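Local coordinates for pyruvate kinase 1 (Trypanosoma brucei brucei, PDB 4KCT), which catalyses the transfer of phosphate from phosphoenolpyruvate to ADP, the last step of glycolysis, and also has an intrinsic oxaloacetate decarboxylase activity, at residues T297-S302 with V314-N319. Residues are numbered along the deposited sequence; the frame is centred on the assembly and turned at random.
Sequences TQMLES and VSDVAN. With PYR (pyruvic acid), chain E.
Asp316 OD2, held by a salt bridge to Arg263, lies 3.4 Å from Met299 CA, so the carboxylate of the helix meets the backbone of the loop. NH2 of Arg263 also donates to the carbonyl oxygen of Thr297, and Asp316 OD1 bonds to Ser315 OG of the second subunit. A short acid suits this buried place, its charge probably balanced by the arginine. CG of Asp316 stands anti to the backbone N (chi1 -171°), which carries the carboxylate across to the loop. The side chain of Met299 crosses that of Asp316 at about a right angle. Its flexible thioether bends at chi3 (75°), bringing CE within 3.4 Å of Asp316 OD2 and 3.9 Å of Val317 CA. In the (beta/alpha)8 barrel, this loop leads from strand 293-296 into helix 311-323, so the contact folds a beta-alpha connection back onto its own helix. Next to the carboxylate the packing turns apolar: Val317 CG2 lies 4.0 Å from both Met299 CB and Leu300 CG. Leu300 and Val317 both extend onto Met347 of helix 340-356. At the loop's start, Thr297 OG1 is placed to donate to pyruvate O, though the modelled 2.4 Å is doubtfully short; Arg263 lines the same pocket.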
ATOM      1  N   THR A 297      15.944 -26.004 -18.147  1.00 17.17           N
ATOM      2  CA  THR A 297      15.532 -27.387 -18.417  1.00 17.65           C
ATOM      3  C   THR A 297      14.115 -27.502 -18.973  1.00 16.94           C
ATOM      4  O   THR A 297      13.137 -27.041 -18.359  1.00 18.09           O
ATOM      5  CB  THR A 297      15.745 -28.327 -17.215  1.00 19.37           C
ATOM      6  OG1 THR A 297      17.144 -28.370 -16.896  1.00 21.67           O
ATOM      7  CG2 THR A 297      15.249 -29.752 -17.577  1.00 19.63           C
ATOM      8  N   GLN A 298      14.044 -27.981 -20.208  1.00 15.95           N
ATOM      9  CA  GLN A 298      12.783 -28.194 -20.924  1.00 17.92           C
ATOM     10  C   GLN A 298      11.948 -26.954 -21.175  1.00 19.53           C
ATOM     11  O   GLN A 298      10.764 -27.069 -21.542  1.00 22.18           O
ATOM     12  CB  GLN A 298      11.945 -29.291 -20.262  1.00 19.17           C
ATOM     13  CG  GLN A 298      12.606 -30.680 -20.317  1.00 18.99           C
ATOM     14  CD  GLN A 298      11.695 -31.768 -19.747  1.00 22.77           C
ATOM     15  OE1 GLN A 298      10.931 -31.517 -18.827  1.00 17.50           O
ATOM     16  NE2 GLN A 298      11.630 -32.909 -20.441  1.00 26.38           N
ATOM     17  N   MET A 299      12.603 -25.800 -21.249  1.00 16.23           N
ATOM     18  CA  MET A 299      11.858 -24.578 -21.461  1.00 17.63           C
ATOM     19  C   MET A 299      11.198 -24.540 -22.833  1.00 17.66           C
ATOM     20  O   MET A 299      10.088 -24.075 -22.956  1.00 16.54           O
ATOM     21  CB  MET A 299      12.736 -23.344 -21.233  1.00 16.86           C
ATOM     22  CG  MET A 299      13.397 -23.370 -19.850  1.00 19.86           C
ATOM     23  SD  MET A 299      13.707 -21.705 -19.240  1.00 22.13           S
ATOM     24  CE  MET A 299      12.073 -21.166 -18.756  1.00 18.20           C
ATOM     25  N   LEU A 300      11.916 -25.004 -23.868  1.00 16.41           N
ATOM     26  CA  LEU A 300      11.381 -25.014 -25.227  1.00 17.81           C
ATOM     27  C   LEU A 300      11.629 -26.393 -25.858  1.00 18.77           C
ATOM     28  O   LEU A 300      11.901 -26.500 -27.051  1.00 19.69           O
ATOM     29  CB  LEU A 300      12.050 -23.908 -26.082  1.00 16.98           C
ATOM     30  CG  LEU A 300      11.643 -22.453 -25.736  1.00 19.48           C
ATOM     31  CD1 LEU A 300      12.522 -21.469 -26.518  1.00 18.75           C
ATOM     32  CD2 LEU A 300      10.163 -22.210 -26.064  1.00 19.25           C
ATOM     33  N   GLU A 301      11.401 -27.428 -25.064  1.00 18.57           N
ATOM     34  CA  GLU A 301      11.837 -28.785 -25.366  0.50 19.73           C
ATOM     35  C   GLU A 301      11.374 -29.274 -26.760  1.00 19.42           C
ATOM     36  O   GLU A 301      12.130 -29.899 -27.499  1.00 23.32           O
ATOM     37  CB  GLU A 301      11.319 -29.730 -24.275  0.50 19.04           C
ATOM     38  CG  GLU A 301      11.831 -31.154 -24.377  0.50 21.38           C
ATOM     39  CD  GLU A 301      13.333 -31.245 -24.232  0.50 21.73           C
ATOM     40  OE1 GLU A 301      13.898 -32.291 -24.618  0.50 27.63           O
ATOM     41  OE2 GLU A 301      13.948 -30.302 -23.696  0.50 19.48           O
ATOM     42  N   SER A 302      10.113 -29.048 -27.078  1.00 17.74           N
ATOM     43  CA  SER A 302       9.554 -29.630 -28.298  1.00 18.76           C
ATOM     44  C   SER A 302      10.261 -29.058 -29.537  1.00 20.19           C
ATOM     45  O   SER A 302      10.207 -29.654 -30.624  1.00 21.16           O
ATOM     46  CB  SER A 302       8.066 -29.353 -28.387  1.00 20.06           C
ATOM     47  OG  SER A 302       7.826 -27.978 -28.671  1.00 19.80           O
ATOM     48  N   VAL A 314       5.982 -21.515 -24.549  1.00 14.19           N
ATOM     49  CA  VAL A 314       6.033 -20.079 -24.604  1.00 14.73           C
ATOM     50  C   VAL A 314       5.737 -19.484 -23.247  1.00 17.04           C
ATOM     51  O   VAL A 314       6.441 -18.571 -22.776  1.00 16.07           O
ATOM     52  CB  VAL A 314       5.068 -19.513 -25.652  1.00 16.18           C
ATOM     53  CG1 VAL A 314       4.958 -18.000 -25.483  1.00 18.33           C
ATOM     54  CG2 VAL A 314       5.561 -19.867 -27.040  1.00 18.40           C
ATOM     55  N   SER A 315       4.709 -20.001 -22.585  1.00 17.37           N
ATOM     56  CA  SER A 315       4.333 -19.428 -21.314  1.00 17.54           C
ATOM     57  C   SER A 315       5.386 -19.688 -20.205  1.00 16.65           C
ATOM     58  O   SER A 315       5.650 -18.823 -19.377  1.00 14.36           O
ATOM     59  CB  SER A 315       2.942 -19.878 -20.914  1.00 19.80           C
ATOM     60  OG  SER A 315       2.960 -20.679 -19.777  1.00 27.50           O
ATOM     61  N   ASP A 316       6.028 -20.846 -20.255  1.00 14.47           N
ATOM     62  CA  ASP A 316       7.114 -21.163 -19.322  1.00 14.61           C
ATOM     63  C   ASP A 316       8.242 -20.120 -19.418  1.00 14.52           C
ATOM     64  O   ASP A 316       8.753 -19.631 -18.387  1.00 16.47           O
ATOM     65  CB  ASP A 316       7.668 -22.559 -19.658  1.00 14.60           C
ATOM     66  CG  ASP A 316       8.660 -23.078 -18.609  1.00 16.82           C
ATOM     67  OD1 ASP A 316       8.432 -22.904 -17.388  1.00 18.48           O
ATOM     68  OD2 ASP A 316       9.693 -23.634 -19.013  1.00 17.03           O
ATOM     69  N   VAL A 317       8.698 -19.841 -20.629  1.00 13.76           N
ATOM     70  CA  VAL A 317       9.747 -18.819 -20.788  1.00 14.94           C
ATOM     71  C   VAL A 317       9.279 -17.441 -20.273  1.00 14.73           C
ATOM     72  O   VAL A 317       9.996 -16.772 -19.497  1.00 14.66           O
ATOM     73  CB  VAL A 317      10.258 -18.742 -22.246  1.00 15.99           C
ATOM     74  CG1 VAL A 317      11.260 -17.604 -22.414  1.00 14.91           C
ATOM     75  CG2 VAL A 317      10.900 -20.085 -22.656  1.00 15.15           C
ATOM     76  N   ALA A 318       8.081 -17.026 -20.670  1.00 13.30           N
ATOM     77  CA  ALA A 318       7.580 -15.696 -20.290  1.00 14.24           C
ATOM     78  C   ALA A 318       7.462 -15.633 -18.773  1.00 13.78           C
ATOM     79  O   ALA A 318       7.836 -14.654 -18.149  1.00 13.42           O
ATOM     80  CB  ALA A 318       6.216 -15.420 -20.946  1.00 13.09           C
ATOM     81  N   ASN A 319       6.960 -16.697 -18.172  1.00 14.38           N
ATOM     82  CA  ASN A 319       6.792 -16.694 -16.716  1.00 14.27           C
ATOM     83  C   ASN A 319       8.073 -16.750 -15.900  1.00 13.64           C
ATOM     84  O   ASN A 319       8.145 -16.146 -14.815  1.00 13.73           O
ATOM     85  CB  ASN A 319       5.796 -17.778 -16.277  1.00 15.86           C
ATOM     86  CG  ASN A 319       4.360 -17.340 -16.483  1.00 20.46           C
ATOM     87  OD1 ASN A 319       3.978 -16.255 -16.030  1.00 22.90           O
ATOM     88  ND2 ASN A 319       3.627 -18.059 -17.335  1.00 16.25           N
TER
HETATM   89  C   PYR E1003      18.840 -30.222 -14.493  1.00 27.52           C
HETATM   90  O   PYR E1003      17.827 -29.583 -14.891  1.00 23.33           O
HETATM   91  OXT PYR E1003      18.705 -31.177 -13.676  1.00 24.36           O
HETATM   92  CA  PYR E1003      20.210 -29.765 -14.882  1.00 34.12           C
HETATM   93  O3  PYR E1003      21.213 -30.407 -14.521  1.00 28.13           O
HETATM   94  CB  PYR E1003      20.375 -28.459 -15.616  1.00 22.57           C